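Local coordinates for protein 3-dehydroquinate dehydratase (Aquifex aeolicus, PDB 2EGZ) that catalyses, as a type I dehydroquinase, the cis-dehydration of 3-dehydroquinate to 3-dehydroshikimate through a Schiff-base intermediate, the third step of the chorismate pathway, at residues L157-I170 with A182-S194. Numbering follows the deposited sequence.
Sequences LCISRQVEGEKILI and AGYVFGSVITYCS
F186 lays one face of its ring on L157, whose CB stands 3.7 Å from the ring centroid, almost on the ring normal, a CH-pi contact. With CG of F186 anti to its carbonyl carbon (chi1 -65°), the ring lies along L157 and R161, beside the C-terminal part of helix 150-160, and meets CG of R161 edge-on; V185 CG1 sits over the opposite face, toward the rim. Shortening F186 to an alanine is likely to uncover the L157 side chain and to leave R161 without the ring edge it packs on. At the F186 carbonyl, a water donates to F186 O (2.6 Å) and S160 OG and accepts from K167 NZ. The K167 chain is bent, and its NZ donates also to V163 O and, at 2.7 Å, to G165 O, gathering carbonyls of the turn that leads from the helix to strand 168-172. Backbones join at a single bridge: K167 N donates to G187 O, and V189 N to K167 O (2.9 Å). S188 OG takes an almost straight bond from L169 N (2.9 Å, 174°). Further along, I168 CG2 reaches the edge of the Y192 ring, while CD1 of I170 lies 3.6 Å from Y192 CD2. Y192 in turn makes a cation-pi contact with K142, the Schiff-base lysine, and I170 neighbours substrate-binding R180. The bridge just ahead of strands 168-172 and 190-192, and side chains beyond it, close the eight-stranded TIM barrel beside the active site.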
loop_
_atom_site.group_PDB
_atom_site.type_symbol
_atom_site.label_atom_id
_atom_site.label_comp_id
_atom_site.label_asym_id
_atom_site.label_seq_id
_atom_site.Cartn_x
_atom_site.Cartn_y
_atom_site.Cartn_z
ATOM N N LEU B 157 -3.662 -5.974 -20.855
ATOM C CA LEU B 157 -2.717 -6.100 -21.964
ATOM C C LEU B 157 -2.738 -4.904 -22.903
ATOM O O LEU B 157 -1.687 -4.385 -23.288
ATOM C CB LEU B 157 -2.998 -7.387 -22.743
ATOM C CG LEU B 157 -2.798 -8.672 -21.933
ATOM C CD1 LEU B 157 -3.346 -9.867 -22.695
ATOM C CD2 LEU B 157 -1.315 -8.862 -21.636
ATOM N N CYS B 158 -3.932 -4.455 -23.264
ATOM C CA CYS B 158 -4.057 -3.322 -24.171
ATOM C C CYS B 158 -3.619 -1.986 -23.585
ATOM O O CYS B 158 -2.973 -1.185 -24.265
ATOM C CB CYS B 158 -5.494 -3.222 -24.671
ATOM S SG CYS B 158 -5.927 -4.630 -25.700
ATOM N N ILE B 159 -3.969 -1.742 -22.328
ATOM C CA ILE B 159 -3.602 -0.486 -21.691
ATOM C C ILE B 159 -2.094 -0.398 -21.467
ATOM O O ILE B 159 -1.512 0.690 -21.501
ATOM C CB ILE B 159 -4.345 -0.325 -20.349
ATOM C CG1 ILE B 159 -5.849 -0.207 -20.607
ATOM C CG2 ILE B 159 -3.832 0.897 -19.595
ATOM C CD1 ILE B 159 -6.249 0.982 -21.450
ATOM N N SER B 160 -1.452 -1.543 -21.263
ATOM C CA SER B 160 -0.015 -1.555 -21.031
ATOM C C SER B 160 0.769 -1.000 -22.219
ATOM O O SER B 160 1.880 -0.503 -22.046
ATOM C CB SER B 160 0.466 -2.974 -20.712
ATOM O OG SER B 160 0.565 -3.756 -21.889
ATOM N N ARG B 161 0.196 -1.075 -23.419
ATOM C CA ARG B 161 0.872 -0.573 -24.617
ATOM C C ARG B 161 0.961 0.952 -24.650
ATOM O O ARG B 161 1.752 1.520 -25.408
ATOM C CB ARG B 161 0.157 -1.059 -25.881
ATOM C CG ARG B 161 0.111 -2.572 -26.020
ATOM C CD ARG B 161 -0.677 -3.008 -27.249
ATOM N NE ARG B 161 -0.026 -2.636 -28.501
ATOM C CZ ARG B 161 -0.544 -1.801 -29.394
ATOM N NH1 ARG B 161 -1.729 -1.242 -29.173
ATOM N NH2 ARG B 161 0.120 -1.527 -30.509
ATOM N N GLN B 162 0.155 1.612 -23.824
ATOM C CA GLN B 162 0.141 3.071 -23.776
ATOM C C GLN B 162 1.352 3.645 -23.033
ATOM O O GLN B 162 1.587 4.860 -23.027
ATOM C CB GLN B 162 -1.174 3.533 -23.153
ATOM C CG GLN B 162 -2.366 2.877 -23.846
ATOM C CD GLN B 162 -3.706 3.359 -23.342
ATOM O OE1 GLN B 162 -3.847 3.749 -22.186
ATOM N NE2 GLN B 162 -4.711 3.309 -24.210
ATOM N N VAL B 163 2.116 2.761 -22.401
ATOM C CA VAL B 163 3.327 3.160 -21.697
ATOM C C VAL B 163 4.413 2.241 -22.252
ATOM O O VAL B 163 4.579 1.106 -21.803
ATOM C CB VAL B 163 3.214 2.967 -20.169
ATOM C CG1 VAL B 163 4.438 3.573 -19.478
ATOM C CG2 VAL B 163 1.937 3.612 -19.656
ATOM N N GLU B 164 5.140 2.748 -23.241
ATOM C CA GLU B 164 6.188 1.989 -23.913
ATOM C C GLU B 164 7.344 1.519 -23.036
ATOM O O GLU B 164 7.767 2.214 -22.110
ATOM C CB GLU B 164 6.737 2.814 -25.077
ATOM C CG GLU B 164 7.968 2.223 -25.740
ATOM C CD GLU B 164 8.465 3.073 -26.889
ATOM O OE1 GLU B 164 8.659 4.292 -26.686
ATOM O OE2 GLU B 164 8.662 2.522 -27.995
ATOM N N GLY B 165 7.856 0.329 -23.344
ATOM C CA GLY B 165 8.971 -0.214 -22.597
ATOM C C GLY B 165 8.778 -1.669 -22.232
ATOM O O GLY B 165 7.658 -2.180 -22.265
ATOM N N GLU B 166 9.867 -2.357 -21.904
ATOM C CA GLU B 166 9.729 -3.745 -21.516
ATOM C C GLU B 166 9.117 -3.724 -20.126
ATOM O O GLU B 166 9.388 -2.827 -19.321
ATOM C CB GLU B 166 11.075 -4.473 -21.526
ATOM C CG GLU B 166 12.139 -3.928 -20.606
ATOM C CD GLU B 166 13.452 -4.666 -20.785
ATOM O OE1 GLU B 166 13.941 -4.725 -21.935
ATOM O OE2 GLU B 166 13.996 -5.189 -19.790
ATOM N N LYS B 167 8.272 -4.706 -19.857
ATOM C CA LYS B 167 7.577 -4.779 -18.586
ATOM C C LYS B 167 7.236 -6.232 -18.328
ATOM O O LYS B 167 7.629 -7.107 -19.098
ATOM C CB LYS B 167 6.290 -3.953 -18.675
ATOM C CG LYS B 167 5.458 -4.266 -19.932
ATOM C CD LYS B 167 4.265 -3.319 -20.085
ATOM C CE LYS B 167 4.671 -1.884 -20.408
ATOM N NZ LYS B 167 5.033 -1.678 -21.849
ATOM N N ILE B 168 6.511 -6.480 -17.245
ATOM C CA ILE B 168 6.079 -7.828 -16.884
ATOM C C ILE B 168 4.600 -7.704 -16.562
ATOM O O ILE B 168 4.214 -6.976 -15.644
ATOM C CB ILE B 168 6.844 -8.353 -15.652
ATOM C CG1 ILE B 168 8.330 -8.497 -15.999
ATOM C CG2 ILE B 168 6.251 -9.689 -15.193
ATOM C CD1 ILE B 168 9.234 -8.687 -14.776
ATOM N N LEU B 169 3.773 -8.402 -17.331
ATOM C CA LEU B 169 2.330 -8.339 -17.149
ATOM C C LEU B 169 1.746 -9.686 -16.793
ATOM O O LEU B 169 1.992 -10.674 -17.483
ATOM C CB LEU B 169 1.678 -7.844 -18.435
ATOM C CG LEU B 169 2.216 -6.502 -18.927
ATOM C CD1 LEU B 169 1.644 -6.202 -20.300
ATOM C CD2 LEU B 169 1.851 -5.415 -17.924
ATOM N N ILE B 170 0.956 -9.722 -15.727
ATOM C CA ILE B 170 0.341 -10.970 -15.305
ATOM C C ILE B 170 -1.087 -10.770 -14.831
ATOM O O ILE B 170 -1.334 -9.984 -13.915
ATOM C CB ILE B 170 1.120 -11.618 -14.139
ATOM C CG1 ILE B 170 2.579 -11.838 -14.540
ATOM C CG2 ILE B 170 0.484 -12.948 -13.761
ATOM C CD1 ILE B 170 3.477 -12.172 -13.384
ATOM N N ALA B 182 0.371 -15.077 -23.760
ATOM C CA ALA B 182 0.198 -13.962 -24.689
ATOM C C ALA B 182 0.864 -12.647 -24.284
ATOM O O ALA B 182 1.028 -11.747 -25.111
ATOM C CB ALA B 182 -1.293 -13.728 -24.929
ATOM N N GLY B 183 1.236 -12.533 -23.014
ATOM C CA GLY B 183 1.865 -11.314 -22.540
ATOM C C GLY B 183 3.070 -10.886 -23.356
ATOM O O GLY B 183 3.311 -9.691 -23.530
ATOM N N TYR B 184 3.826 -11.861 -23.856
ATOM C CA TYR B 184 5.023 -11.594 -24.656
ATOM C C TYR B 184 4.776 -10.626 -25.814
ATOM O O TYR B 184 5.579 -9.723 -26.075
ATOM C CB TYR B 184 5.571 -12.908 -25.215
ATOM C CG TYR B 184 6.872 -12.763 -25.970
ATOM C CD1 TYR B 184 8.000 -12.230 -25.352
ATOM C CD2 TYR B 184 6.978 -13.173 -27.302
ATOM C CE1 TYR B 184 9.207 -12.109 -26.039
ATOM C CE2 TYR B 184 8.181 -13.054 -27.998
ATOM C CZ TYR B 184 9.290 -12.520 -27.359
ATOM O OH TYR B 184 10.481 -12.391 -28.040
ATOM N N VAL B 185 3.661 -10.829 -26.509
ATOM C CA VAL B 185 3.294 -9.998 -27.651
ATOM C C VAL B 185 3.027 -8.552 -27.236
ATOM O O VAL B 185 3.100 -7.630 -28.054
ATOM C CB VAL B 185 2.064 -10.618 -28.363
ATOM C CG1 VAL B 185 1.301 -9.579 -29.149
ATOM C CG2 VAL B 185 2.540 -11.733 -29.277
ATOM N N PHE B 186 2.741 -8.364 -25.952
ATOM C CA PHE B 186 2.474 -7.043 -25.405
ATOM C C PHE B 186 3.679 -6.478 -24.645
ATOM O O PHE B 186 3.545 -5.553 -23.845
ATOM C CB PHE B 186 1.249 -7.113 -24.497
ATOM C CG PHE B 186 -0.015 -7.449 -25.229
ATOM C CD1 PHE B 186 -0.789 -6.447 -25.803
ATOM C CD2 PHE B 186 -0.415 -8.769 -25.378
ATOM C CE1 PHE B 186 -1.942 -6.755 -26.514
ATOM C CE2 PHE B 186 -1.566 -9.090 -26.089
ATOM C CZ PHE B 186 -2.333 -8.075 -26.659
ATOM N N GLY B 187 4.858 -7.034 -24.905
ATOM C CA GLY B 187 6.062 -6.546 -24.250
ATOM C C GLY B 187 6.436 -7.158 -22.908
ATOM O O GLY B 187 7.371 -6.685 -22.263
ATOM N N SER B 188 5.723 -8.192 -22.471
ATOM C CA SER B 188 6.042 -8.839 -21.194
ATOM C C SER B 188 7.276 -9.707 -21.440
ATOM O O SER B 188 7.255 -10.600 -22.286
ATOM C CB SER B 188 4.867 -9.695 -20.714
ATOM O OG SER B 188 5.036 -10.059 -19.352
ATOM N N VAL B 189 8.342 -9.450 -20.684
ATOM C CA VAL B 189 9.607 -10.153 -20.871
ATOM C C VAL B 189 9.864 -11.397 -20.030
ATOM O O VAL B 189 10.763 -12.180 -20.350
ATOM C CB VAL B 189 10.785 -9.180 -20.670
ATOM C CG1 VAL B 189 10.719 -8.079 -21.718
ATOM C CG2 VAL B 189 10.733 -8.575 -19.262
ATOM N N ILE B 190 9.093 -11.573 -18.962
ATOM C CA ILE B 190 9.241 -12.733 -18.085
ATOM C C ILE B 190 7.864 -13.270 -17.726
ATOM O O ILE B 190 6.930 -12.498 -17.487
ATOM C CB ILE B 190 9.976 -12.362 -16.767
ATOM C CG1 ILE B 190 11.392 -11.866 -17.068
ATOM C CG2 ILE B 190 10.014 -13.570 -15.823
ATOM C CD1 ILE B 190 12.103 -11.268 -15.853
ATOM N N THR B 191 7.730 -14.592 -17.714
ATOM C CA THR B 191 6.472 -15.225 -17.346
ATOM C C THR B 191 6.804 -16.124 -16.157
ATOM O O THR B 191 7.926 -16.609 -16.039
ATOM C CB THR B 191 5.878 -16.050 -18.517
ATOM O OG1 THR B 191 4.536 -16.443 -18.195
ATOM C CG2 THR B 191 6.716 -17.288 -18.787
ATOM N N TYR B 192 5.840 -16.326 -15.269
ATOM C CA TYR B 192 6.066 -17.129 -14.070
ATOM C C TYR B 192 5.247 -18.409 -14.079
ATOM O O TYR B 192 4.046 -18.395 -14.360
ATOM C CB TYR B 192 5.725 -16.301 -12.827
ATOM C CG TYR B 192 6.580 -15.065 -12.678
ATOM C CD1 TYR B 192 7.479 -14.941 -11.620
ATOM C CD2 TYR B 192 6.509 -14.027 -13.611
ATOM C CE1 TYR B 192 8.291 -13.802 -11.490
ATOM C CE2 TYR B 192 7.314 -12.889 -13.493
ATOM C CZ TYR B 192 8.200 -12.786 -12.431
ATOM O OH TYR B 192 8.994 -11.667 -12.309
ATOM N N CYS B 193 5.906 -19.511 -13.747
ATOM C CA CYS B 193 5.261 -20.816 -13.741
ATOM C C CYS B 193 5.333 -21.475 -12.378
ATOM O O CYS B 193 5.979 -20.970 -11.461
ATOM C CB CYS B 193 5.950 -21.746 -14.744
ATOM S SG CYS B 193 5.887 -21.231 -16.453
ATOM N N SER B 194 4.653 -22.610 -12.263
ATOM C CA SER B 194 4.679 -23.407 -11.044
ATOM C C SER B 194 5.694 -24.491 -11.392
ATOM O O SER B 194 5.847 -24.835 -12.563
ATOM C CB SER B 194 3.307 -24.030 -10.776
ATOM O OG SER B 194 2.901 -24.835 -11.865
HETATM O O HOH W 1 2.761 -3.106 -23.224
#